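PDB 3OZQ: Serpin48 from Tenebrio molitor, which inhibits the serine protease SPE with high specificity, as a serpin of insect innate immunity. Local coordinates for residues 207-212 with 264-269; 89-94 with 366-371; 64-69 with 74-79; 217-222 with 244-249; 317-320 with 325-328. All blocks are in the same frame, centred on the assembly; numbering follows the deposited sequence.

Contact 1 of 5, residues 207-212 with 264-269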
# COMPACT_ATOMS: atom_id res chain seq x y z
N GLN A 207 23.51 -14.72 -7.90
CA GLN A 207 22.15 -15.23 -8.03
C GLN A 207 21.56 -14.78 -9.36
O GLN A 207 21.94 -13.73 -9.88
CB GLN A 207 21.26 -14.71 -6.89
CG GLN A 207 21.76 -15.04 -5.49
CD GLN A 207 21.59 -16.51 -5.14
OE1 GLN A 207 22.24 -17.01 -4.22
NE2 GLN A 207 20.72 -17.20 -5.86
N TYR A 208 20.64 -15.57 -9.90
CA TYR A 208 19.93 -15.17 -11.11
C TYR A 208 18.58 -14.56 -10.74
O TYR A 208 17.66 -15.26 -10.30
CB TYR A 208 19.75 -16.35 -12.07
CG TYR A 208 20.94 -16.58 -12.98
CD1 TYR A 208 21.10 -15.85 -14.16
CD2 TYR A 208 21.92 -17.50 -12.64
CE1 TYR A 208 22.20 -16.06 -14.99
CE2 TYR A 208 23.03 -17.71 -13.46
CZ TYR A 208 23.16 -16.98 -14.64
OH TYR A 208 24.25 -17.19 -15.46
N PHE A 209 18.47 -13.25 -10.93
CA PHE A 209 17.25 -12.52 -10.60
C PHE A 209 16.81 -11.72 -11.81
O PHE A 209 17.64 -11.32 -12.62
CB PHE A 209 17.51 -11.54 -9.44
CG PHE A 209 17.73 -12.21 -8.12
CD1 PHE A 209 18.70 -11.74 -7.24
CD2 PHE A 209 16.97 -13.31 -7.74
CE1 PHE A 209 18.91 -12.36 -6.02
CE2 PHE A 209 17.16 -13.92 -6.52
CZ PHE A 209 18.13 -13.45 -5.65
N ASN A 210 15.51 -11.49 -11.93
CA ASN A 210 15.00 -10.62 -12.96
C ASN A 210 15.63 -9.24 -12.87
O ASN A 210 15.66 -8.62 -11.80
CB ASN A 210 13.47 -10.55 -12.90
CG ASN A 210 12.83 -11.78 -13.51
OD1 ASN A 210 13.15 -12.16 -14.63
ND2 ASN A 210 11.94 -12.41 -12.77
N TYR A 211 16.12 -8.77 -14.00
CA TYR A 211 16.97 -7.60 -14.04
C TYR A 211 16.66 -6.83 -15.31
O TYR A 211 16.33 -7.43 -16.34
CB TYR A 211 18.44 -8.05 -14.03
CG TYR A 211 19.45 -6.94 -14.20
CD1 TYR A 211 20.07 -6.37 -13.09
CD2 TYR A 211 19.80 -6.48 -15.46
CE1 TYR A 211 21.01 -5.36 -13.24
CE2 TYR A 211 20.74 -5.47 -15.62
CZ TYR A 211 21.34 -4.91 -14.50
OH TYR A 211 22.27 -3.91 -14.65
N TYR A 212 16.77 -5.51 -15.25
CA TYR A 212 16.50 -4.70 -16.43
C TYR A 212 17.21 -3.36 -16.38
O TYR A 212 17.26 -2.71 -15.34
CB TYR A 212 14.99 -4.49 -16.60
CG TYR A 212 14.62 -3.88 -17.93
CD1 TYR A 212 14.19 -2.56 -18.02
CD2 TYR A 212 14.71 -4.62 -19.10
CE1 TYR A 212 13.86 -2.00 -19.24
CE2 TYR A 212 14.38 -4.07 -20.32
CZ TYR A 212 13.96 -2.76 -20.39
OH TYR A 212 13.63 -2.22 -21.61
N VAL A 264 23.68 -11.74 -11.02
CA VAL A 264 23.80 -10.44 -10.39
C VAL A 264 24.25 -10.59 -8.95
O VAL A 264 23.99 -11.61 -8.32
CB VAL A 264 22.44 -9.67 -10.45
CG1 VAL A 264 21.33 -10.49 -9.82
CG2 VAL A 264 22.54 -8.31 -9.80
N ASN A 265 24.95 -9.58 -8.45
CA ASN A 265 25.23 -9.46 -7.03
C ASN A 265 24.37 -8.34 -6.48
O ASN A 265 24.19 -7.31 -7.13
CB ASN A 265 26.70 -9.14 -6.78
CG ASN A 265 27.62 -10.33 -7.05
OD1 ASN A 265 27.19 -11.48 -7.05
ND2 ASN A 265 28.89 -10.04 -7.28
N VAL A 266 23.83 -8.52 -5.28
CA VAL A 266 22.95 -7.52 -4.72
C VAL A 266 23.41 -7.04 -3.36
O VAL A 266 23.74 -7.83 -2.48
CB VAL A 266 21.50 -8.04 -4.59
CG1 VAL A 266 21.06 -8.72 -5.89
CG2 VAL A 266 21.41 -9.00 -3.43
N ALA A 267 23.41 -5.72 -3.19
CA ALA A 267 23.67 -5.12 -1.88
C ALA A 267 22.45 -4.31 -1.49
O ALA A 267 22.20 -3.25 -2.06
CB ALA A 267 24.89 -4.23 -1.94
N LEU A 268 21.70 -4.82 -0.52
CA LEU A 268 20.45 -4.20 -0.11
C LEU A 268 20.50 -3.91 1.36
O LEU A 268 20.63 -4.83 2.16
CB LEU A 268 19.28 -5.14 -0.38
CG LEU A 268 17.89 -4.58 -0.06
CD1 LEU A 268 17.51 -3.56 -1.10
CD2 LEU A 268 16.88 -5.72 -0.00
N PRO A 269 20.38 -2.63 1.74
CA PRO A 269 20.28 -2.24 3.14
C PRO A 269 19.06 -2.87 3.78
O PRO A 269 18.02 -3.06 3.11
CB PRO A 269 20.08 -0.72 3.08
CG PRO A 269 20.48 -0.31 1.70
CD PRO A 269 20.21 -1.49 0.82
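Q207 and V264 form an antiparallel hydrogen-bonded pair, the one bridge between these segments. In the serpin fold this is where the first strand of sheet B (207-214) meets the part of strand 260-278 that belongs to sheet C. The pairing of strand 207-214 runs on to Q262 and T260, while V264-P269 leads off at 80°. The bridge has two bonds. Q207 N donates to V264 O over 3.2 Å. V264 N donates to Q207 O over 2.9 Å.

Beyond the bridge, F209 carries the contact. Its CB lies 4.0 Å from V264 CG1. CG is anti to the carbonyl carbon (chi1 -70°), which turns the ring back over the strand start. CD1 then does the touching. It lies 3.9 Å from V264 CG1, which arrives obliquely. V266 CG1 meets the same CD1 at the ring edge, 4.1 Å away. The next ring atom, F209 CE1, stays beside V266 CG1 at 4.2 Å. The CD2 and CE2 side is turned from the valines. L222 and P225 of strand 219-225 also pack on F209. Q207 CB lies over one face, near the ring's rim, 3.4 Å from its plane. V264 is pressed against the bridge itself, with V264 CG1 only 3.3 Å from Q207 O.

Contact 2 of 5, residues 89-94 with 366-371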
# COMPACT_ATOMS: atom_id res chain seq x y z
N TYR A 89 2.85 -16.65 2.01
CA TYR A 89 2.84 -15.24 2.40
C TYR A 89 1.44 -14.72 2.73
O TYR A 89 0.44 -15.22 2.21
CB TYR A 89 3.43 -14.38 1.28
CG TYR A 89 2.64 -14.39 -0.01
CD1 TYR A 89 1.42 -13.73 -0.12
CD2 TYR A 89 3.13 -15.05 -1.13
CE1 TYR A 89 0.71 -13.73 -1.31
CE2 TYR A 89 2.43 -15.06 -2.32
CZ TYR A 89 1.22 -14.40 -2.41
OH TYR A 89 0.54 -14.43 -3.61
N THR A 90 1.38 -13.70 3.59
CA THR A 90 0.10 -13.18 4.05
C THR A 90 0.04 -11.66 4.11
O THR A 90 0.90 -11.00 4.70
CB THR A 90 -0.23 -13.70 5.46
OG1 THR A 90 0.25 -15.04 5.60
CG2 THR A 90 -1.74 -13.65 5.71
N LEU A 91 -1.00 -11.10 3.51
CA LEU A 91 -1.34 -9.70 3.72
C LEU A 91 -2.31 -9.61 4.90
O LEU A 91 -3.34 -10.27 4.91
CB LEU A 91 -1.99 -9.13 2.47
CG LEU A 91 -2.42 -7.67 2.58
CD1 LEU A 91 -1.18 -6.78 2.77
CD2 LEU A 91 -3.19 -7.27 1.34
N HIS A 92 -1.95 -8.80 5.90
CA HIS A 92 -2.82 -8.55 7.05
C HIS A 92 -3.44 -7.17 6.87
O HIS A 92 -2.74 -6.19 6.63
CB HIS A 92 -2.03 -8.61 8.36
CG HIS A 92 -1.40 -9.94 8.63
ND1 HIS A 92 -0.20 -10.33 8.07
CD2 HIS A 92 -1.82 -10.99 9.37
CE1 HIS A 92 0.10 -11.55 8.47
NE2 HIS A 92 -0.87 -11.98 9.26
N THR A 93 -4.76 -7.09 6.97
CA THR A 93 -5.46 -5.82 6.84
C THR A 93 -6.48 -5.69 7.95
O THR A 93 -7.09 -6.68 8.36
CB THR A 93 -6.18 -5.73 5.48
OG1 THR A 93 -7.35 -6.55 5.50
CG2 THR A 93 -5.27 -6.20 4.37
N ALA A 94 -6.65 -4.48 8.44
CA ALA A 94 -7.75 -4.18 9.34
C ALA A 94 -8.42 -2.97 8.74
O ALA A 94 -7.98 -1.84 8.95
CB ALA A 94 -7.23 -3.87 10.72
N ILE A 366 0.53 -4.67 -8.09
CA ILE A 366 1.22 -3.89 -7.06
C ILE A 366 0.40 -3.77 -5.78
O ILE A 366 -0.72 -3.27 -5.79
CB ILE A 366 1.60 -2.49 -7.58
CG1 ILE A 366 2.57 -2.62 -8.76
CG2 ILE A 366 2.24 -1.64 -6.46
CD1 ILE A 366 2.94 -1.31 -9.40
N LEU A 367 0.97 -4.23 -4.67
CA LEU A 367 0.34 -4.20 -3.36
C LEU A 367 0.81 -3.02 -2.48
O LEU A 367 0.02 -2.43 -1.74
CB LEU A 367 0.62 -5.50 -2.61
CG LEU A 367 -0.50 -6.54 -2.65
CD1 LEU A 367 -0.84 -6.91 -4.09
CD2 LEU A 367 -0.15 -7.76 -1.82
N PHE A 368 2.09 -2.71 -2.57
CA PHE A 368 2.71 -1.64 -1.79
C PHE A 368 3.72 -0.93 -2.67
O PHE A 368 4.32 -1.55 -3.54
CB PHE A 368 3.48 -2.22 -0.61
CG PHE A 368 2.62 -2.62 0.56
CD1 PHE A 368 2.20 -1.68 1.48
CD2 PHE A 368 2.28 -3.95 0.76
CE1 PHE A 368 1.43 -2.04 2.58
CE2 PHE A 368 1.51 -4.33 1.86
CZ PHE A 368 1.09 -3.37 2.77
N ALA A 369 3.88 0.37 -2.46
CA ALA A 369 4.92 1.12 -3.13
C ALA A 369 5.49 2.14 -2.14
O ALA A 369 4.84 2.51 -1.18
CB ALA A 369 4.39 1.79 -4.35
N GLY A 370 6.72 2.57 -2.37
CA GLY A 370 7.31 3.55 -1.48
C GLY A 370 8.72 3.90 -1.88
O GLY A 370 9.19 3.57 -2.97
N ARG A 371 9.41 4.59 -0.99
CA ARG A 371 10.74 5.04 -1.28
C ARG A 371 11.54 5.11 0.00
O ARG A 371 10.99 5.21 1.11
CB ARG A 371 10.69 6.41 -1.96
CG ARG A 371 10.43 7.52 -1.01
CD ARG A 371 10.37 8.83 -1.73
NE ARG A 371 10.14 9.91 -0.78
CZ ARG A 371 10.38 11.18 -1.06
NH1 ARG A 371 10.84 11.52 -2.25
NH2 ARG A 371 10.15 12.11 -0.13
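L91 reaches from strand 90-100 toward L367 and F368 of strand 365-372. No hydrogen bond joins the segments. This is side-chain packing between serpin sheets A and B, with the backbones well apart. The CA atoms of L91 and L367 are 9.1 Å from each other.

The tight part is one methyl on a ring. L91 CD1 lies 3.8 Å from F368 CE2 and 4.1 Å from F368 CZ. It approaches the ring obliquely. With CG anti to the backbone N (chi1 179°), the L91 side chain extends off its strand toward strand 365-372. The loose part is the other methyl, since L91 CD2 comes no nearer than 4.4 Å to L367 CD2. Both partners can face L91 because L367 and F368 together oppose I360 in a classic beta bulge. L91 itself is partly exposed, whereas L367 and F368 are buried. T90 and H92 point away from the contact, and the H92 ring stacks on Y170.

L169 of strand 163-174 touches both L91 and F368, and F171 also packs on F368. L367 rests on V362 of strand 356-362. Helix 10-29 meets strand 365-372 through I366, A369 and R371.

Contact 3 of 5, residues 64-69 with 74-79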
# COMPACT_ATOMS: atom_id res chain seq x y z
N LEU A 64 -11.38 5.35 -9.64
CA LEU A 64 -10.78 4.04 -9.51
C LEU A 64 -10.62 3.46 -10.91
O LEU A 64 -10.09 2.36 -11.07
CB LEU A 64 -11.64 3.13 -8.62
CG LEU A 64 -11.66 3.52 -7.14
CD1 LEU A 64 -12.43 2.50 -6.33
CD2 LEU A 64 -10.26 3.68 -6.58
N HIS A 65 -11.04 4.24 -11.91
CA HIS A 65 -11.12 3.78 -13.30
C HIS A 65 -11.57 2.32 -13.26
O HIS A 65 -11.10 1.48 -14.03
CB HIS A 65 -9.80 4.01 -14.08
CG HIS A 65 -9.67 5.39 -14.70
ND1 HIS A 65 -10.32 5.73 -15.87
CD2 HIS A 65 -8.96 6.48 -14.34
CE1 HIS A 65 -10.02 6.98 -16.18
NE2 HIS A 65 -9.21 7.47 -15.27
N PHE A 66 -12.48 2.06 -12.34
CA PHE A 66 -13.09 0.75 -12.12
C PHE A 66 -14.32 0.52 -13.01
O PHE A 66 -14.92 1.48 -13.51
CB PHE A 66 -13.51 0.61 -10.66
CG PHE A 66 -13.56 -0.81 -10.19
CD1 PHE A 66 -13.22 -1.85 -11.05
CD2 PHE A 66 -13.96 -1.11 -8.90
CE1 PHE A 66 -13.27 -3.16 -10.63
CE2 PHE A 66 -14.01 -2.42 -8.47
CZ PHE A 66 -13.66 -3.45 -9.33
N VAL A 67 -14.70 -0.74 -13.19
CA VAL A 67 -15.74 -1.11 -14.16
C VAL A 67 -17.16 -0.74 -13.72
O VAL A 67 -17.46 -0.63 -12.53
CB VAL A 67 -15.69 -2.61 -14.51
CG1 VAL A 67 -14.29 -3.02 -14.91
CG2 VAL A 67 -16.21 -3.45 -13.34
N GLY A 68 -18.04 -0.58 -14.71
CA GLY A 68 -19.39 -0.11 -14.48
C GLY A 68 -20.28 -1.04 -13.67
O GLY A 68 -20.87 -0.62 -12.68
N ASP A 69 -20.38 -2.30 -14.09
CA ASP A 69 -21.35 -3.22 -13.50
C ASP A 69 -20.99 -3.59 -12.07
O ASP A 69 -19.82 -3.79 -11.74
CB ASP A 69 -21.51 -4.47 -14.37
CG ASP A 69 -22.88 -5.12 -14.23
OD1 ASP A 69 -23.01 -6.32 -14.54
OD2 ASP A 69 -23.83 -4.42 -13.81
N GLU A 74 -17.78 -5.94 -7.75
CA GLU A 74 -17.76 -6.71 -6.51
C GLU A 74 -17.07 -8.05 -6.68
O GLU A 74 -16.28 -8.45 -5.84
CB GLU A 74 -19.18 -6.91 -5.99
CG GLU A 74 -19.92 -5.63 -5.74
CD GLU A 74 -21.30 -5.86 -5.16
OE1 GLU A 74 -22.01 -4.87 -4.90
OE2 GLU A 74 -21.65 -7.04 -4.96
N GLY A 75 -17.38 -8.74 -7.77
CA GLY A 75 -16.75 -10.02 -8.05
C GLY A 75 -15.25 -9.86 -8.23
O GLY A 75 -14.46 -10.65 -7.70
N ALA A 76 -14.87 -8.83 -8.97
CA ALA A 76 -13.47 -8.56 -9.28
C ALA A 76 -12.64 -8.32 -8.03
O ALA A 76 -11.58 -8.92 -7.86
CB ALA A 76 -13.38 -7.37 -10.22
N VAL A 77 -13.13 -7.45 -7.16
CA VAL A 77 -12.46 -7.17 -5.89
C VAL A 77 -12.44 -8.40 -5.00
O VAL A 77 -11.49 -8.64 -4.27
CB VAL A 77 -13.15 -6.01 -5.15
CG1 VAL A 77 -12.55 -5.85 -3.76
CG2 VAL A 77 -13.02 -4.73 -5.95
N LYS A 78 -13.51 -9.17 -5.05
CA LYS A 78 -13.62 -10.36 -4.23
C LYS A 78 -12.55 -11.37 -4.62
O LYS A 78 -11.98 -12.04 -3.76
CB LYS A 78 -15.02 -10.97 -4.38
CG LYS A 78 -15.21 -12.30 -3.70
CD LYS A 78 -15.33 -12.16 -2.20
CE LYS A 78 -15.82 -13.46 -1.57
NZ LYS A 78 -17.17 -13.86 -2.07
N GLU A 79 -12.26 -11.47 -5.92
CA GLU A 79 -11.23 -12.41 -6.38
C GLU A 79 -9.81 -12.02 -5.93
O GLU A 79 -9.10 -12.84 -5.35
CB GLU A 79 -11.29 -12.64 -7.90
CG GLU A 79 -10.34 -13.76 -8.38
CD GLU A 79 -10.57 -14.18 -9.84
OE1 GLU A 79 -10.08 -13.48 -10.75
OE2 GLU A 79 -11.23 -15.22 -10.08
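F66 pushes its ring against A76 and V77, closing the short link between serpin helices C (54-63) and D (70-83). The first of these helices ends in a Schellman motif just before F66. The first shell is wholly apolar, and no hydrogen bond crosses between the segments. V77 CG2 makes the closer approach, 3.6 Å from F66 CE2 and 3.7 Å from F66 CZ. It comes in obliquely. A76 CB sits near the ring plane, at the edge, 4.0 Å from F66 CZ. F66 CG is anti to the backbone N (chi1 -154°), which swings the ring to helix 70-83. V77 presents CG2 because that branch is anti to the carbonyl carbon, while CG1 is anti to the backbone N.

Around this pair, F11 of helix 10-29 meets both the F66 ring and V77. The two phenylalanine rings are inclined at about 35°. A73, one turn before V77, also packs on F66. V77 also touches T43 of helix 38-50 and Y117.

The loop backbone puts F66 in place. H65 is the first residue to leave helix 54-63 at the Schellman motif. Its positive phi (37°) reverses the chain just before F66. D69 takes the N-cap position of helix 70-83, but its side chain makes no capping bond. Within that helix, K78 N donates to E74 O over 3.0 Å. The result is that one corner of the ring, F66 CZ, lies against both V77 CG2 and A76 CB.

Contact 4 of 5, residues 217-222 with 244-249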
# COMPACT_ATOMS: atom_id res chain seq x y z
N LEU A 217 14.93 5.85 -18.50
CA LEU A 217 14.93 6.26 -17.10
C LEU A 217 16.31 6.46 -16.51
O LEU A 217 16.44 7.03 -15.43
CB LEU A 217 14.15 5.26 -16.25
CG LEU A 217 12.65 5.43 -16.40
CD1 LEU A 217 11.88 4.28 -15.75
CD2 LEU A 217 12.23 6.79 -15.84
N ASP A 218 17.33 6.00 -17.22
CA ASP A 218 18.69 5.95 -16.69
C ASP A 218 18.67 5.33 -15.30
O ASP A 218 19.15 5.92 -14.32
CB ASP A 218 19.35 7.33 -16.67
CG ASP A 218 20.86 7.25 -16.41
OD1 ASP A 218 21.45 6.16 -16.63
OD2 ASP A 218 21.47 8.26 -15.99
N ALA A 219 18.12 4.13 -15.21
CA ALA A 219 18.04 3.43 -13.95
C ALA A 219 18.13 1.93 -14.20
O ALA A 219 18.06 1.48 -15.34
CB ALA A 219 16.74 3.77 -13.23
N LYS A 220 18.31 1.18 -13.13
CA LYS A 220 18.29 -0.27 -13.20
C LYS A 220 17.14 -0.74 -12.33
O LYS A 220 16.81 -0.08 -11.35
CB LYS A 220 19.59 -0.85 -12.65
CG LYS A 220 20.84 -0.61 -13.48
CD LYS A 220 22.01 -1.37 -12.87
CE LYS A 220 23.33 -1.11 -13.59
NZ LYS A 220 24.51 -1.34 -12.68
N LEU A 221 16.56 -1.88 -12.68
CA LEU A 221 15.46 -2.46 -11.92
C LEU A 221 15.80 -3.89 -11.60
O LEU A 221 16.30 -4.62 -12.45
CB LEU A 221 14.15 -2.44 -12.72
CG LEU A 221 13.62 -1.09 -13.20
CD1 LEU A 221 14.17 -0.78 -14.58
CD2 LEU A 221 12.11 -1.12 -13.22
N LEU A 222 15.52 -4.28 -10.37
CA LEU A 222 15.80 -5.63 -9.92
C LEU A 222 14.58 -6.16 -9.20
O LEU A 222 14.05 -5.51 -8.32
CB LEU A 222 16.96 -5.63 -8.94
CG LEU A 222 17.19 -6.96 -8.23
CD1 LEU A 222 17.74 -7.98 -9.20
CD2 LEU A 222 18.14 -6.78 -7.06
N VAL A 244 14.56 12.16 -7.74
CA VAL A 244 13.61 13.17 -8.19
C VAL A 244 13.31 12.99 -9.67
O VAL A 244 12.15 13.07 -10.10
CB VAL A 244 14.13 14.59 -7.94
CG1 VAL A 244 13.84 15.02 -6.50
CG2 VAL A 244 15.62 14.67 -8.24
N SER A 245 14.35 12.75 -10.45
CA SER A 245 14.21 12.49 -11.87
C SER A 245 13.23 11.35 -12.11
O SER A 245 12.36 11.44 -12.97
CB SER A 245 15.57 12.14 -12.50
OG SER A 245 16.61 12.94 -11.96
N LEU A 246 13.39 10.28 -11.34
CA LEU A 246 12.52 9.11 -11.49
C LEU A 246 11.10 9.45 -11.10
O LEU A 246 10.15 8.86 -11.59
CB LEU A 246 13.02 7.95 -10.63
CG LEU A 246 14.34 7.28 -10.99
CD1 LEU A 246 14.69 6.24 -9.94
CD2 LEU A 246 14.27 6.65 -12.38
N GLU A 247 10.98 10.42 -10.19
CA GLU A 247 9.68 10.80 -9.67
C GLU A 247 8.98 11.80 -10.59
O GLU A 247 7.76 11.91 -10.59
CB GLU A 247 9.82 11.36 -8.25
CG GLU A 247 10.37 10.32 -7.30
CD GLU A 247 10.54 10.83 -5.88
OE1 GLU A 247 10.83 12.03 -5.70
OE2 GLU A 247 10.39 10.01 -4.95
N SER A 248 9.77 12.51 -11.38
CA SER A 248 9.20 13.38 -12.39
C SER A 248 8.66 12.51 -13.51
O SER A 248 7.78 12.92 -14.27
CB SER A 248 10.23 14.37 -12.91
OG SER A 248 10.61 15.29 -11.89
N LYS A 249 9.18 11.28 -13.59
CA LYS A 249 8.69 10.28 -14.54
C LYS A 249 8.10 9.06 -13.82
O LYS A 249 8.27 7.92 -14.27
CB LYS A 249 9.82 9.84 -15.47
CG LYS A 249 10.54 10.99 -16.15
CD LYS A 249 11.91 10.58 -16.67
CE LYS A 249 12.76 11.81 -16.95
NZ LYS A 249 12.81 12.72 -15.76
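L246 CD2 packs directly on L217, touching its carbonyl O and its side chain. The flat groups here are peptides, since no aromatic ring takes part. L246 CD2 lies 3.8 Å from L217 O. Two more carbonyls matter, both in the helix. V244 O accepts from S248 OG, which sits above the carbonyl plane, 44° out of it. The backbone N of S248 also donates to this oxygen. S245 O accepts from K249 NZ over 3.1 Å, with the donor tilted 32° from the plane.

Across the contact the touching is apolar. L246 CD2 is the central atom. It is 3.9 Å from A219 CB, 4.0 Å from L217 CD2 and 4.1 Å from L217 CB. L217 CD2 also meets K249, lying 3.9 Å from both K249 CB and K249 CD. Here the two side chains run past each other in opposite directions. The lysine bends at its last torsion (chi4 53°), which turns NZ back to the helix end. An alanine at K249 would keep CB but lose CD, and would probably open a gap beside L217 CD2 and leave S245 O without its amine donor, with just the weak backbone bonds it already has within the segment.

The contact sets helix 243-248 against serpin sheet B. D218 and A219 both face C214 in a G1 beta bulge just where strand 219-225 starts. L246 continues onto V235 and S237 of the next strand. The chemistry is thus divided. Methyls and the lysine's methylenes hold the helix and its end to strand 219-225 and the loop before it, while the polar groups of S248 and K249 bond to carbonyls of the helix.

Contact 5 of 5, residues 317-320 with 325-328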
# COMPACT_ATOMS: atom_id res chain seq x y z
N SER A 317 0.48 1.79 7.62
CA SER A 317 1.15 0.55 7.24
C SER A 317 2.63 0.64 7.59
O SER A 317 3.16 1.73 7.80
CB SER A 317 0.97 0.29 5.74
OG SER A 317 1.73 1.20 4.97
N PHE A 318 3.29 -0.51 7.66
CA PHE A 318 4.73 -0.57 7.82
C PHE A 318 5.31 -1.73 7.03
O PHE A 318 4.58 -2.64 6.60
CB PHE A 318 5.12 -0.72 9.29
CG PHE A 318 4.81 -2.07 9.85
CD1 PHE A 318 3.53 -2.37 10.29
CD2 PHE A 318 5.80 -3.03 9.97
CE1 PHE A 318 3.24 -3.62 10.81
CE2 PHE A 318 5.52 -4.27 10.49
CZ PHE A 318 4.24 -4.57 10.91
N ILE A 319 6.61 -1.66 6.83
CA ILE A 319 7.37 -2.73 6.21
C ILE A 319 8.70 -2.84 6.94
O ILE A 319 9.29 -1.83 7.36
CB ILE A 319 7.64 -2.47 4.73
CG1 ILE A 319 8.28 -3.70 4.08
CG2 ILE A 319 8.54 -1.24 4.59
CD1 ILE A 319 8.46 -3.59 2.58
N ASP A 320 9.14 -4.07 7.13
CA ASP A 320 10.37 -4.30 7.87
C ASP A 320 11.17 -5.32 7.06
O ASP A 320 10.81 -6.49 6.99
CB ASP A 320 10.05 -4.80 9.28
CG ASP A 320 11.26 -4.77 10.19
OD1 ASP A 320 11.09 -4.90 11.42
OD2 ASP A 320 12.40 -4.60 9.67
N GLY A 325 13.26 -11.93 4.91
CA GLY A 325 12.21 -11.37 4.07
C GLY A 325 11.63 -10.12 4.69
O GLY A 325 12.36 -9.24 5.15
N VAL A 326 10.30 -10.04 4.72
CA VAL A 326 9.64 -8.86 5.26
C VAL A 326 8.75 -9.28 6.42
O VAL A 326 7.94 -10.20 6.29
CB VAL A 326 8.84 -8.10 4.19
CG1 VAL A 326 9.68 -7.87 2.95
CG2 VAL A 326 7.60 -8.88 3.82
N GLU A 327 8.92 -8.61 7.56
CA GLU A 327 8.21 -8.99 8.78
C GLU A 327 8.47 -10.46 9.08
O GLU A 327 7.58 -11.20 9.50
CB GLU A 327 6.71 -8.69 8.64
CG GLU A 327 5.86 -8.97 9.87
CD GLU A 327 6.20 -8.06 11.05
OE1 GLU A 327 7.02 -7.13 10.88
OE2 GLU A 327 5.64 -8.28 12.15
N ALA A 328 9.71 -10.90 8.84
CA ALA A 328 10.12 -12.27 9.10
C ALA A 328 11.06 -12.34 10.30
O ALA A 328 12.04 -11.60 10.39
CB ALA A 328 10.80 -12.87 7.87
O HOH W 1 11.69 -9.07 8.62
O HOH W 2 8.58 -5.32 12.39
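D320 and E327 are joined by a backbone hydrogen bond at the point where the serpin reactive centre loop leaves strand 310-321. E327 N donates to D320 O over 2.9 Å. The same oxygen takes a CA-H contact from V326 CA at 3.2 Å. V326 also bonds by its backbone to A173, so strand 325-326 starts to enter sheet A beside strand 163-174. This is consistent with a partly inserted hinge, as in antithrombin.

Water adds two bridges. One water donates to D320 O and accepts from A328 N. Another donates to D320 OD1 (2.7 Å) and to E327 OE1 (2.8 Å).

The carboxylate of E327 also meets a ring. E327 OE1 lies near the plane of the F318 ring, at its edge, 3.3 Å from F318 CE2. The two planes are 79° apart. The E327 chain bends at chi2 (65°) to bring the group there. The apolar share is small, with I319 CG1 4.4 Å from V326 CB.

An alanine in place of E327 would probably leave the F318 edge without its carboxylate and the bridging water without one acceptor. D320 OD1 and E327 OE1 are like charges 4.7 Å apart. The shared water, the positive ring edge and a weak, long ion pair to K147 probably ease that repulsion.

Along the chain contact 3 closes first, in the helical region. Contact 2 then spans most of the remaining chain, and contacts 1, 4 and 5 are nested inside it. Contact 4 is itself nested inside contact 1. Those two touch where strands 207-214 and 219-225 pair in sheet B, through Y212 and L221. Contacts 2 and 5 have centres about 9 Å apart and meet where F368 packs on S317, joining sheet B to sheet A. A salt bridge from R371 to E247 ties contact 2 to contact 4. Contact 3 touches none of the others; its centre is about 19 Å from that of contact 2 and 35 Å from that of contact 1. The hinge of the reactive centre loop therefore lies close to the packing between the sheets.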